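Local coordinates for cellulase (Bacteroides salanitronis, PDB 6WQY), which probably hydrolyses the beta-1,4-glucan backbones of cellulose as a broad-specificity endoglucanase, this chain carrying its glycosyl hydrolase family 5 TIM-barrel domain, at residues W54-A59 with F360-G365; G34-N39 with S74-V79; A115-H120 with N165-E170; V248-Y253 with A305-M310. All coordinates share one frame; numbering follows the deposited sequence.

Contact 1 (W54-A59 with F360-G365); sequences WGNAAA and FNHATG
Two loops on the rim of the TIM barrel, one leading into helix 61-70 and the other following strand 342-346, meet where N56 lays its amide on the ring of H362. The planes are only 10° apart, a true stack, and N56 OD1 sits over the edge region of one ring face, 3.6 Å from H362 CG. With N56 CG anti to its own carbonyl carbon (chi1 -69°) the amide is carried over to the imidazole, and chi2 (-57°) turns it nearly parallel. No direct hydrogen bond crosses between the segments; a water does that work, donating to N56 OD1 at 2.7 Å and accepting from H362 N. Further along, the methyls do the packing: A363 CB reaches A58 O at 3.4 Å and A57 CB at 3.8 Å. A59 CA lies 3.4 Å from H362 O, a weak CA-H...O contact to a carbonyl that is buried with no hydrogen-bond partner in the model. The polar ends are taken elsewhere: N56 ND2 by N39 O, H362 ND1 by Q40 OE1, and H362 NE2 by D346 OD1. With alanine at H362, Q40 and D346 would probably lose this partner and the N56 amide the ring it stacks on. With an acceptor at each ring nitrogen, H362 may well carry both protons, which would strengthen its hold on D346 at the end of strand 342-346.

Contact 2 (G34-N39 with S74-V79); sequences GWNLGN and SVRIPV
The indole of W35 meets V75 edge-on: V75 CG1 lies in the ring plane, 4.0 Å from W35 CE3, while F72 adds an edge-to-face contact and W35 NE1 goes to D346. The other flat group is the guanidinium of R76, touched at its edge by the amide of N36, whose plane stands 82° from it. R76 NH1 donates to N36 OD1 at 2.8 Å, nearly straight at 166°, with the oxygen in the guanidinium plane. With CG anti to the backbone N (chi1 -180°) and the chain extended, R76 runs side by side with N36, and N36 OD1 lies 3.2 Å from R76 CG. Between these groups, on opposite faces of the sheet, strands 34-37 and 74-77 pair in parallel as the first two strands of the TIM barrel, with R76 N bonded to W35 O at 2.9 Å and L37 N to R76 O at 2.9 Å. Past the strands, a water donates to both L37 O and P78 O. A leucine in place of R76 would probably leave N36 OD1 without its donor and E170 and E309 without their salt-bridge partner. R76 thus links N36, E170 and E309 across the barrel interior, its NH1 shared between N36 OD1 and E309 OE2.

Contact 3 (A115-H120 with N165-E170); sequences AIINIH and NFLVFE
E170 closes strand 167-170, the fourth strand of the TIM barrel, and its side chain crosses I116 and runs alongside N118 of the neighbouring third strand. CB comes first, 3.6 Å from I116 CG2. CG is anti to the backbone N (chi1 173°) and the chain stays extended, which carries it alongside N118, CG standing 4.0 Å from N118 CB. At the carboxylate the oxygens part ways: OE1 bonds to the hydroxyl of Y306 across the barrel, while OE2 accepts from N118 ND2 at 3.0 Å on its anti side, 34° out of the carboxylate plane. With R76 as a second partner, this buried OE2 is held from two directions. I116 and V168 share the same inner face, CG1 of I116 lying 3.9 Å from V168 CB. On the outer face, I117 CG1 packs 3.9 Å from F169 CD1, under helix 139-159. Four backbone bonds join the two segments, among them V168 N to A115 O and E170 N to I117 O. N118 OD1 is taken by the backbone of V79, which helps fix how the amide is turned. The second hydrogen of N118 ND2 then goes to H120 ND1, 3.0 Å away and within 1° of the imidazole plane.

Contact 4 (V248-Y253 with A305-M310); sequences VAVHFY and AYIGEM
E309 crosses over one face of the H251 ring at the C-terminal ends of strands 246-251 and 305-310, the sixth and seventh of the TIM barrel. E309 CG stands over the centre of the imidazole, 3.7 Å from the centroid and close to the ring normal, a CH-pi contact. The carboxylate follows on, turned 22° from the ring and stacked on it, with OE2 3.2 Å from H251 CE1. Y253 meets the same carboxylate quite differently, its ring plane 74° from it. Y253 OH donates to E309 OE1 at 2.7 Å, reaching the anti side, and E309 O lies over one face of the phenol. In E309, CG anti to the carbonyl carbon (chi1 -61°) and an extended chain put the carboxylate between the H251 ring and Y253 OH. Toward the N-terminal ends of the strands, the ring of Y306 turns a face to A249, whose CB sits 3.5 Å from Y306 CZ.

The backbone slips at G308: its N bonds to V250 O at 2.8 Å, yet F252 N donates to E309 O at 2.9 Å, one residue further on than regular parallel pairing would give. A CB on G308 would come very close to H251 NE2. H251 ND1 has its own partner in E174. Family 5 enzymes carry their nucleophilic glutamate at the end of the seventh strand, consistent with the place of E309. The tyrosine on OE1, the histidine ring against the chain and R76 as a further partner of OE2 together probably leave this carboxylate little freedom to rotate.

Overall arrangement
From the N terminus, strand 34-37 comes first, and contact 2 closes on strand 74-77 after a long loop with a small hairpin, then helix 61-70. Contact 1 opens inside that loop at 54-59 and closes only at 360-365, so it crosses contact 2 and ties the rim loops after the first and last barrel strands together. Contacts 3 and 4 are nested inside its long span and follow contact 2 in series, closing the third strand on the fourth and the sixth on the seventh. I77 N probably bonds to I116 O, making strands 74-77 and 114-118 neighbours and joining contacts 2 and 3, whereas contact 4 faces them from across the barrel, meeting N36 through G308.

Contact 1 (W54-A59 with F360-G365)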
loop_
_atom_site.group_PDB
_atom_site.type_symbol
_atom_site.label_atom_id
_atom_site.label_comp_id
_atom_site.label_asym_id
_atom_site.label_seq_id
_atom_site.Cartn_x
_atom_site.Cartn_y
_atom_site.Cartn_z
ATOM N N TRP A 54 -8.876 -6.318 15.581
ATOM C CA TRP A 54 -8.699 -4.869 15.546
ATOM C C TRP A 54 -9.954 -4.189 15.004
ATOM O O TRP A 54 -9.881 -3.313 14.134
ATOM C CB TRP A 54 -7.479 -4.453 14.723
ATOM C CG TRP A 54 -6.142 -4.769 15.334
ATOM C CD1 TRP A 54 -5.877 -5.432 16.503
ATOM C CD2 TRP A 54 -4.870 -4.423 14.778
ATOM N NE1 TRP A 54 -4.525 -5.501 16.704
ATOM C CE2 TRP A 54 -3.879 -4.904 15.651
ATOM C CE3 TRP A 54 -4.478 -3.748 13.621
ATOM C CZ2 TRP A 54 -2.517 -4.725 15.406
ATOM C CZ3 TRP A 54 -3.136 -3.560 13.379
ATOM C CH2 TRP A 54 -2.167 -4.047 14.268
ATOM N N GLY A 55 -11.114 -4.596 15.493
ATOM C CA GLY A 55 -12.317 -3.836 15.270
ATOM C C GLY A 55 -13.146 -4.200 14.060
ATOM O O GLY A 55 -14.191 -3.561 13.847
ATOM N N ASN A 56 -12.740 -5.191 13.276
ATOM C CA ASN A 56 -13.497 -5.613 12.105
ATOM C C ASN A 56 -13.938 -7.062 12.230
ATOM O O ASN A 56 -13.206 -7.899 12.752
ATOM C CB ASN A 56 -12.659 -5.463 10.837
ATOM C CG ASN A 56 -12.423 -4.028 10.494
ATOM O OD1 ASN A 56 -13.382 -3.272 10.325
ATOM N ND2 ASN A 56 -11.170 -3.620 10.427
ATOM N N ALA A 57 -15.142 -7.350 11.750
ATOM C CA ALA A 57 -15.552 -8.721 11.489
ATOM C C ALA A 57 -14.896 -9.196 10.195
ATOM O O ALA A 57 -14.321 -8.413 9.438
ATOM C CB ALA A 57 -17.072 -8.826 11.426
ATOM N N ALA A 58 -14.983 -10.499 9.945
ATOM C CA ALA A 58 -14.293 -11.098 8.813
ATOM C C ALA A 58 -14.772 -10.521 7.490
ATOM O O ALA A 58 -15.967 -10.324 7.263
ATOM C CB ALA A 58 -14.503 -12.610 8.826
ATOM N N ALA A 59 -13.821 -10.276 6.590
ATOM C CA ALA A 59 -14.131 -9.746 5.265
ATOM C C ALA A 59 -14.879 -10.780 4.436
ATOM O O ALA A 59 -14.707 -11.991 4.614
ATOM C CB ALA A 59 -12.847 -9.326 4.552
ATOM N N PHE A 360 -16.580 1.753 4.546
ATOM C CA PHE A 360 -17.466 0.608 4.469
ATOM C C PHE A 360 -17.326 -0.239 5.728
ATOM O O PHE A 360 -16.227 -0.353 6.296
ATOM C CB PHE A 360 -17.089 -0.336 3.307
ATOM C CG PHE A 360 -17.135 0.302 1.954
ATOM C CD1 PHE A 360 -16.037 0.983 1.465
ATOM C CD2 PHE A 360 -18.262 0.213 1.169
ATOM C CE1 PHE A 360 -16.070 1.580 0.221
ATOM C CE2 PHE A 360 -18.301 0.802 -0.083
ATOM C CZ PHE A 360 -17.196 1.483 -0.555
ATOM N N ASN A 361 -18.419 -0.877 6.133
ATOM C CA ASN A 361 -18.308 -2.009 7.047
ATOM C C ASN A 361 -17.615 -3.146 6.292
ATOM O O ASN A 361 -18.047 -3.531 5.199
ATOM C CB ASN A 361 -19.697 -2.422 7.535
ATOM C CG ASN A 361 -19.642 -3.534 8.555
ATOM O OD1 ASN A 361 -19.268 -4.662 8.225
ATOM N ND2 ASN A 361 -20.006 -3.237 9.787
ATOM N N HIS A 362 -16.508 -3.669 6.853
ATOM C CA HIS A 362 -15.678 -4.619 6.132
ATOM C C HIS A 362 -16.325 -5.989 5.976
ATOM O O HIS A 362 -15.825 -6.803 5.192
ATOM C CB HIS A 362 -14.320 -4.777 6.819
ATOM C CG HIS A 362 -13.420 -3.589 6.690
ATOM N ND1 HIS A 362 -12.073 -3.684 6.978
ATOM C CD2 HIS A 362 -13.635 -2.303 6.314
ATOM C CE1 HIS A 362 -11.497 -2.509 6.795
ATOM N NE2 HIS A 362 -12.423 -1.653 6.391
ATOM N N ALA A 363 -17.410 -6.259 6.692
ATOM C CA ALA A 363 -18.103 -7.530 6.580
ATOM C C ALA A 363 -19.406 -7.439 5.802
ATOM O O ALA A 363 -19.723 -8.348 5.025
ATOM C CB ALA A 363 -18.395 -8.097 7.975
ATOM N N THR A 364 -20.197 -6.380 5.985
ATOM C CA THR A 364 -21.456 -6.274 5.248
ATOM C C THR A 364 -21.301 -5.534 3.929
ATOM O O THR A 364 -22.158 -5.674 3.053
ATOM C CB THR A 364 -22.516 -5.527 6.068
ATOM O OG1 THR A 364 -22.083 -4.175 6.234
ATOM C CG2 THR A 364 -22.733 -6.179 7.420
ATOM N N GLY A 365 -20.261 -4.733 3.776
ATOM C CA GLY A 365 -20.102 -3.914 2.600
ATOM C C GLY A 365 -20.938 -2.654 2.571
ATOM O O GLY A 365 -20.872 -1.906 1.587
HETATM O O HOH W 1 -15.974 -3.075 9.586
HETATM O O HOH W 2 -17.043 -5.326 10.789
#

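Contact 2 (G34-N39 with S74-V79)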
loop_
_atom_site.group_PDB
_atom_site.type_symbol
_atom_site.label_atom_id
_atom_site.label_comp_id
_atom_site.label_asym_id
_atom_site.label_seq_id
_atom_site.Cartn_x
_atom_site.Cartn_y
_atom_site.Cartn_z
ATOM N N GLY A 34 -7.751 3.092 -5.729
ATOM C CA GLY A 34 -7.574 1.971 -4.837
ATOM C C GLY A 34 -8.143 2.184 -3.441
ATOM O O GLY A 34 -8.424 3.290 -3.000
ATOM N N TRP A 35 -8.236 1.067 -2.721
ATOM C CA TRP A 35 -8.762 1.015 -1.364
ATOM C C TRP A 35 -8.015 -0.073 -0.614
ATOM O O TRP A 35 -7.786 -1.153 -1.158
ATOM C CB TRP A 35 -10.250 0.715 -1.427
ATOM C CG TRP A 35 -11.025 0.704 -0.140
ATOM C CD1 TRP A 35 -11.690 1.758 0.420
ATOM C CD2 TRP A 35 -11.302 -0.431 0.689
ATOM N NE1 TRP A 35 -12.374 1.349 1.547
ATOM C CE2 TRP A 35 -12.147 0.007 1.739
ATOM C CE3 TRP A 35 -10.943 -1.778 0.632
ATOM C CZ2 TRP A 35 -12.615 -0.862 2.738
ATOM C CZ3 TRP A 35 -11.395 -2.632 1.623
ATOM C CH2 TRP A 35 -12.236 -2.171 2.653
ATOM N N ASN A 36 -7.658 0.211 0.643
ATOM C CA ASN A 36 -6.993 -0.756 1.505
ATOM C C ASN A 36 -7.964 -1.437 2.455
ATOM O O ASN A 36 -8.728 -0.764 3.157
ATOM C CB ASN A 36 -5.961 -0.081 2.431
ATOM C CG ASN A 36 -4.645 0.220 1.762
ATOM O OD1 ASN A 36 -3.727 -0.604 1.786
ATOM N ND2 ASN A 36 -4.528 1.410 1.204
ATOM N N LEU A 37 -7.876 -2.761 2.518
ATOM C CA LEU A 37 -8.582 -3.579 3.510
ATOM C C LEU A 37 -7.771 -3.556 4.808
ATOM O O LEU A 37 -6.999 -4.459 5.122
ATOM C CB LEU A 37 -8.728 -4.993 2.966
ATOM C CG LEU A 37 -9.519 -5.968 3.833
ATOM C CD1 LEU A 37 -10.971 -5.579 3.911
ATOM C CD2 LEU A 37 -9.352 -7.376 3.313
ATOM N N GLY A 38 -7.898 -2.451 5.557
ATOM C CA GLY A 38 -7.038 -2.212 6.701
ATOM C C GLY A 38 -7.602 -2.746 8.011
ATOM O O GLY A 38 -8.796 -2.970 8.172
ATOM N N ASN A 39 -6.703 -2.902 8.987
ATOM C CA ASN A 39 -7.047 -3.506 10.281
ATOM C C ASN A 39 -7.798 -4.819 10.089
ATOM O O ASN A 39 -8.763 -5.119 10.788
ATOM C CB ASN A 39 -7.807 -2.548 11.191
ATOM C CG ASN A 39 -6.914 -1.503 11.831
ATOM O OD1 ASN A 39 -5.764 -1.357 11.475
ATOM N ND2 ASN A 39 -7.464 -0.770 12.796
ATOM N N SER A 74 -9.134 -1.177 -7.604
ATOM C CA SER A 74 -8.097 -2.033 -7.058
ATOM C C SER A 74 -8.179 -2.039 -5.537
ATOM O O SER A 74 -8.533 -1.030 -4.927
ATOM C CB SER A 74 -6.711 -1.502 -7.461
ATOM O OG SER A 74 -6.597 -1.381 -8.871
ATOM N N VAL A 75 -7.799 -3.161 -4.924
ATOM C CA VAL A 75 -7.771 -3.277 -3.468
ATOM C C VAL A 75 -6.402 -3.745 -3.018
ATOM O O VAL A 75 -5.906 -4.778 -3.488
ATOM C CB VAL A 75 -8.848 -4.253 -2.965
ATOM C CG1 VAL A 75 -8.783 -4.397 -1.466
ATOM C CG2 VAL A 75 -10.217 -3.770 -3.381
ATOM N N ARG A 76 -5.821 -3.034 -2.052
ATOM C CA ARG A 76 -4.632 -3.507 -1.363
ATOM C C ARG A 76 -5.078 -4.262 -0.127
ATOM O O ARG A 76 -5.910 -3.778 0.653
ATOM C CB ARG A 76 -3.722 -2.334 -1.017
ATOM C CG ARG A 76 -2.428 -2.704 -0.295
ATOM C CD ARG A 76 -1.453 -1.554 -0.348
ATOM N NE ARG A 76 -0.205 -1.714 0.386
ATOM C CZ ARG A 76 0.012 -1.317 1.632
ATOM N NH1 ARG A 76 -0.968 -0.853 2.391
ATOM N NH2 ARG A 76 1.246 -1.398 2.111
ATOM N N ILE A 77 -4.541 -5.467 0.017
ATOM C CA ILE A 77 -4.865 -6.412 1.075
ATOM C C ILE A 77 -3.588 -6.578 1.896
ATOM O O ILE A 77 -2.765 -7.471 1.621
ATOM C CB ILE A 77 -5.313 -7.762 0.480
ATOM C CG1 ILE A 77 -6.525 -7.601 -0.445
ATOM C CG2 ILE A 77 -5.613 -8.757 1.597
ATOM C CD1 ILE A 77 -6.740 -8.767 -1.388
ATOM N N PRO A 78 -3.368 -5.747 2.907
ATOM C CA PRO A 78 -2.213 -5.952 3.787
ATOM C C PRO A 78 -2.366 -7.279 4.511
ATOM O O PRO A 78 -3.452 -7.609 4.998
ATOM C CB PRO A 78 -2.272 -4.764 4.745
ATOM C CG PRO A 78 -3.553 -4.122 4.562
ATOM C CD PRO A 78 -4.152 -4.560 3.272
ATOM N N VAL A 79 -1.264 -8.032 4.613
ATOM C CA VAL A 79 -1.291 -9.328 5.290
ATOM C C VAL A 79 -0.123 -9.384 6.270
ATOM O O VAL A 79 1.039 -9.298 5.860
ATOM C CB VAL A 79 -1.193 -10.520 4.323
ATOM C CG1 VAL A 79 -1.268 -11.824 5.125
ATOM C CG2 VAL A 79 -2.284 -10.474 3.273
HETATM O O HOH W 3 -6.177 -7.143 4.959
#

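Contact 3 (A115-H120 with N165-E170)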
loop_
_atom_site.group_PDB
_atom_site.type_symbol
_atom_site.label_atom_id
_atom_site.label_comp_id
_atom_site.label_asym_id
_atom_site.label_seq_id
_atom_site.Cartn_x
_atom_site.Cartn_y
_atom_site.Cartn_z
ATOM N N ALA A 115 -5.845 -6.615 -7.226
ATOM C CA ALA A 115 -5.530 -6.886 -5.829
ATOM C C ALA A 115 -4.034 -6.833 -5.603
ATOM O O ALA A 115 -3.265 -7.310 -6.443
ATOM C CB ALA A 115 -6.052 -8.266 -5.416
ATOM N N ILE A 116 -3.627 -6.299 -4.452
ATOM C CA ILE A 116 -2.234 -6.321 -4.016
ATOM C C ILE A 116 -2.192 -7.084 -2.698
ATOM O O ILE A 116 -2.989 -6.790 -1.809
ATOM C CB ILE A 116 -1.682 -4.900 -3.785
ATOM C CG1 ILE A 116 -1.823 -4.025 -5.033
ATOM C CG2 ILE A 116 -0.222 -4.974 -3.325
ATOM C CD1 ILE A 116 -1.375 -2.590 -4.823
ATOM N N ILE A 117 -1.260 -8.031 -2.545
ATOM C CA ILE A 117 -0.994 -8.656 -1.246
ATOM C C ILE A 117 0.465 -8.380 -0.885
ATOM O O ILE A 117 1.310 -8.189 -1.762
ATOM C CB ILE A 117 -1.297 -10.167 -1.218
ATOM C CG1 ILE A 117 -0.521 -10.935 -2.286
ATOM C CG2 ILE A 117 -2.803 -10.397 -1.347
ATOM C CD1 ILE A 117 -0.691 -12.440 -2.215
ATOM N N ASN A 118 0.769 -8.399 0.415
ATOM C CA ASN A 118 2.111 -8.033 0.862
ATOM C C ASN A 118 2.508 -8.848 2.098
ATOM O O ASN A 118 1.839 -9.803 2.503
ATOM C CB ASN A 118 2.219 -6.514 1.103
ATOM C CG ASN A 118 1.547 -6.070 2.393
ATOM O OD1 ASN A 118 0.947 -6.885 3.103
ATOM N ND2 ASN A 118 1.637 -4.788 2.689
ATOM N N ILE A 119 3.662 -8.480 2.655
ATOM C CA ILE A 119 4.067 -8.788 4.027
ATOM C C ILE A 119 3.973 -7.480 4.804
ATOM O O ILE A 119 4.648 -6.503 4.453
ATOM C CB ILE A 119 5.486 -9.377 4.072
ATOM C CG1 ILE A 119 5.535 -10.739 3.382
ATOM C CG2 ILE A 119 5.976 -9.451 5.512
ATOM C CD1 ILE A 119 6.928 -11.349 3.307
ATOM N N HIS A 120 3.132 -7.443 5.848
ATOM C CA HIS A 120 2.758 -6.167 6.454
ATOM C C HIS A 120 3.426 -6.007 7.810
ATOM O O HIS A 120 4.605 -5.606 7.869
ATOM C CB HIS A 120 1.234 -5.983 6.436
ATOM C CG HIS A 120 0.795 -4.564 6.513
ATOM N ND1 HIS A 120 0.774 -3.736 5.406
ATOM C CD2 HIS A 120 0.337 -3.842 7.563
ATOM C CE1 HIS A 120 0.288 -2.565 5.789
ATOM N NE2 HIS A 120 0.025 -2.595 7.090
ATOM N N ASN A 165 -2.702 -11.151 -14.099
ATOM C CA ASN A 165 -2.070 -9.912 -13.679
ATOM C C ASN A 165 -3.022 -8.943 -12.984
ATOM O O ASN A 165 -2.590 -7.831 -12.638
ATOM C CB ASN A 165 -1.325 -9.251 -14.839
ATOM C CG ASN A 165 0.073 -9.833 -15.035
ATOM O OD1 ASN A 165 0.522 -10.699 -14.267
ATOM N ND2 ASN A 165 0.786 -9.334 -16.040
ATOM N N PHE A 166 -4.258 -9.346 -12.663
ATOM C CA PHE A 166 -5.027 -8.581 -11.684
ATOM C C PHE A 166 -4.315 -8.567 -10.338
ATOM O O PHE A 166 -4.545 -7.656 -9.531
ATOM C CB PHE A 166 -6.460 -9.120 -11.515
ATOM C CG PHE A 166 -6.582 -10.296 -10.580
ATOM C CD1 PHE A 166 -6.363 -11.588 -11.022
ATOM C CD2 PHE A 166 -6.906 -10.104 -9.241
ATOM C CE1 PHE A 166 -6.452 -12.662 -10.165
ATOM C CE2 PHE A 166 -6.984 -11.175 -8.382
ATOM C CZ PHE A 166 -6.759 -12.464 -8.846
ATOM N N LEU A 167 -3.494 -9.590 -10.059
ATOM C CA LEU A 167 -2.885 -9.787 -8.749
ATOM C C LEU A 167 -1.440 -9.317 -8.775
ATOM O O LEU A 167 -0.630 -9.775 -9.594
ATOM C CB LEU A 167 -2.972 -11.254 -8.350
ATOM C CG LEU A 167 -2.344 -11.598 -6.996
ATOM C CD1 LEU A 167 -2.995 -10.855 -5.833
ATOM C CD2 LEU A 167 -2.441 -13.115 -6.777
ATOM N N VAL A 168 -1.140 -8.408 -7.846
ATOM C CA VAL A 168 0.174 -7.808 -7.635
ATOM C C VAL A 168 0.724 -8.299 -6.301
ATOM O O VAL A 168 -0.021 -8.415 -5.324
ATOM C CB VAL A 168 0.015 -6.272 -7.588
ATOM C CG1 VAL A 168 1.311 -5.564 -7.205
ATOM C CG2 VAL A 168 -0.524 -5.735 -8.898
ATOM N N PHE A 169 2.033 -8.567 -6.254
ATOM C CA PHE A 169 2.719 -8.835 -4.990
ATOM C C PHE A 169 3.550 -7.603 -4.617
ATOM O O PHE A 169 4.319 -7.116 -5.452
ATOM C CB PHE A 169 3.688 -10.024 -5.106
ATOM C CG PHE A 169 3.069 -11.334 -5.552
ATOM C CD1 PHE A 169 1.730 -11.649 -5.374
ATOM C CD2 PHE A 169 3.899 -12.268 -6.152
ATOM C CE1 PHE A 169 1.232 -12.874 -5.797
ATOM C CE2 PHE A 169 3.407 -13.488 -6.577
ATOM C CZ PHE A 169 2.075 -13.798 -6.397
ATOM N N GLU A 170 3.429 -7.145 -3.366
ATOM C CA GLU A 170 4.206 -6.034 -2.812
ATOM C C GLU A 170 5.132 -6.603 -1.739
ATOM O O GLU A 170 4.670 -7.240 -0.797
ATOM C CB GLU A 170 3.247 -5.002 -2.223
ATOM C CG GLU A 170 3.904 -3.877 -1.462
ATOM C CD GLU A 170 2.873 -3.017 -0.763
ATOM O OE1 GLU A 170 2.146 -2.247 -1.472
ATOM O OE2 GLU A 170 2.749 -3.118 0.473
#

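Contact 4 (V248-Y253 with A305-M310)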
loop_
_atom_site.group_PDB
_atom_site.type_symbol
_atom_site.label_atom_id
_atom_site.label_comp_id
_atom_site.label_asym_id
_atom_site.label_seq_id
_atom_site.Cartn_x
_atom_site.Cartn_y
_atom_site.Cartn_z
ATOM N N VAL A 248 7.327 1.307 -7.886
ATOM C CA VAL A 248 7.802 1.865 -6.620
ATOM C C VAL A 248 6.606 2.210 -5.746
ATOM O O VAL A 248 5.725 2.975 -6.148
ATOM C CB VAL A 248 8.655 3.111 -6.867
ATOM C CG1 VAL A 248 9.233 3.644 -5.567
ATOM C CG2 VAL A 248 9.771 2.816 -7.872
ATOM N N ALA A 249 6.586 1.674 -4.533
ATOM C CA ALA A 249 5.513 1.922 -3.579
ATOM C C ALA A 249 5.920 3.010 -2.597
ATOM O O ALA A 249 6.975 2.908 -1.976
ATOM C CB ALA A 249 5.211 0.640 -2.797
ATOM N N VAL A 250 5.066 4.039 -2.435
ATOM C CA VAL A 250 5.229 5.047 -1.392
ATOM C C VAL A 250 3.908 5.191 -0.646
ATOM O O VAL A 250 2.846 4.828 -1.146
ATOM C CB VAL A 250 5.700 6.412 -1.930
ATOM C CG1 VAL A 250 7.084 6.296 -2.546
ATOM C CG2 VAL A 250 4.709 6.996 -2.908
ATOM N N HIS A 251 3.977 5.759 0.554
ATOM C CA HIS A 251 2.783 6.122 1.316
ATOM C C HIS A 251 2.782 7.629 1.515
ATOM O O HIS A 251 3.846 8.256 1.595
ATOM C CB HIS A 251 2.730 5.406 2.676
ATOM C CG HIS A 251 2.609 3.915 2.561
ATOM N ND1 HIS A 251 2.658 3.064 3.642
ATOM C CD2 HIS A 251 2.422 3.125 1.481
ATOM C CE1 HIS A 251 2.512 1.811 3.232
ATOM N NE2 HIS A 251 2.369 1.815 1.921
ATOM N N PHE A 252 1.586 8.220 1.596
ATOM C CA PHE A 252 1.476 9.671 1.666
ATOM C C PHE A 252 0.299 10.066 2.542
ATOM O O PHE A 252 -0.853 9.953 2.113
ATOM C CB PHE A 252 1.314 10.297 0.278
ATOM C CG PHE A 252 1.247 11.796 0.306
ATOM C CD1 PHE A 252 2.407 12.553 0.409
ATOM C CD2 PHE A 252 0.030 12.460 0.247
ATOM C CE1 PHE A 252 2.351 13.932 0.432
ATOM C CE2 PHE A 252 -0.027 13.837 0.274
ATOM C CZ PHE A 252 1.132 14.568 0.369
ATOM N N TYR A 253 0.604 10.576 3.728
ATOM C CA TYR A 253 -0.395 11.055 4.672
ATOM C C TYR A 253 -0.160 12.516 5.048
ATOM O O TYR A 253 -0.795 13.027 5.986
ATOM C CB TYR A 253 -0.383 10.211 5.935
ATOM C CG TYR A 253 -0.871 8.786 5.795
ATOM C CD1 TYR A 253 -2.231 8.524 5.723
ATOM C CD2 TYR A 253 0.013 7.713 5.790
ATOM C CE1 TYR A 253 -2.704 7.229 5.666
ATOM C CE2 TYR A 253 -0.455 6.412 5.713
ATOM C CZ TYR A 253 -1.816 6.173 5.661
ATOM O OH TYR A 253 -2.352 4.908 5.673
ATOM N N ALA A 305 4.970 3.971 -10.359
ATOM C CA ALA A 305 4.931 4.136 -8.914
ATOM C C ALA A 305 3.486 4.255 -8.472
ATOM O O ALA A 305 2.630 4.723 -9.225
ATOM C CB ALA A 305 5.713 5.381 -8.484
ATOM N N TYR A 306 3.222 3.868 -7.220
ATOM C CA TYR A 306 1.875 3.961 -6.683
ATOM C C TYR A 306 1.917 4.422 -5.239
ATOM O O TYR A 306 2.908 4.260 -4.534
ATOM C CB TYR A 306 1.084 2.654 -6.803
ATOM C CG TYR A 306 1.611 1.469 -6.006
ATOM C CD1 TYR A 306 2.691 0.733 -6.457
ATOM C CD2 TYR A 306 1.003 1.066 -4.822
ATOM C CE1 TYR A 306 3.162 -0.364 -5.755
ATOM C CE2 TYR A 306 1.463 -0.028 -4.111
ATOM C CZ TYR A 306 2.546 -0.754 -4.581
ATOM O OH TYR A 306 3.026 -1.861 -3.925
ATOM N N ILE A 307 0.812 5.023 -4.813
ATOM C CA ILE A 307 0.641 5.514 -3.446
ATOM C C ILE A 307 -0.177 4.441 -2.735
ATOM O O ILE A 307 -1.411 4.401 -2.809
ATOM C CB ILE A 307 -0.018 6.891 -3.425
ATOM C CG1 ILE A 307 0.856 7.930 -4.140
ATOM C CG2 ILE A 307 -0.297 7.319 -1.997
ATOM C CD1 ILE A 307 0.103 9.133 -4.603
ATOM N N GLY A 308 0.522 3.527 -2.070
ATOM C CA GLY A 308 -0.107 2.368 -1.472
ATOM C C GLY A 308 -1.003 2.679 -0.293
ATOM O O GLY A 308 -1.862 1.856 0.042
ATOM N N GLU A 309 -0.797 3.830 0.361
ATOM C CA GLU A 309 -1.672 4.301 1.423
ATOM C C GLU A 309 -1.717 5.826 1.377
ATOM O O GLU A 309 -0.673 6.477 1.238
ATOM C CB GLU A 309 -1.195 3.883 2.815
ATOM C CG GLU A 309 -1.110 2.398 3.038
ATOM C CD GLU A 309 -0.635 2.003 4.433
ATOM O OE1 GLU A 309 -0.665 2.860 5.355
ATOM O OE2 GLU A 309 -0.243 0.810 4.599
ATOM N N MET A 310 -2.923 6.374 1.552
ATOM C CA MET A 310 -3.200 7.803 1.695
ATOM C C MET A 310 -4.573 7.882 2.365
ATOM O O MET A 310 -5.255 6.862 2.519
ATOM C CB MET A 310 -3.145 8.539 0.346
ATOM C CG MET A 310 -3.958 7.917 -0.770
ATOM S SD MET A 310 -5.744 8.174 -0.695
ATOM C CE MET A 310 -5.873 9.954 -0.938
#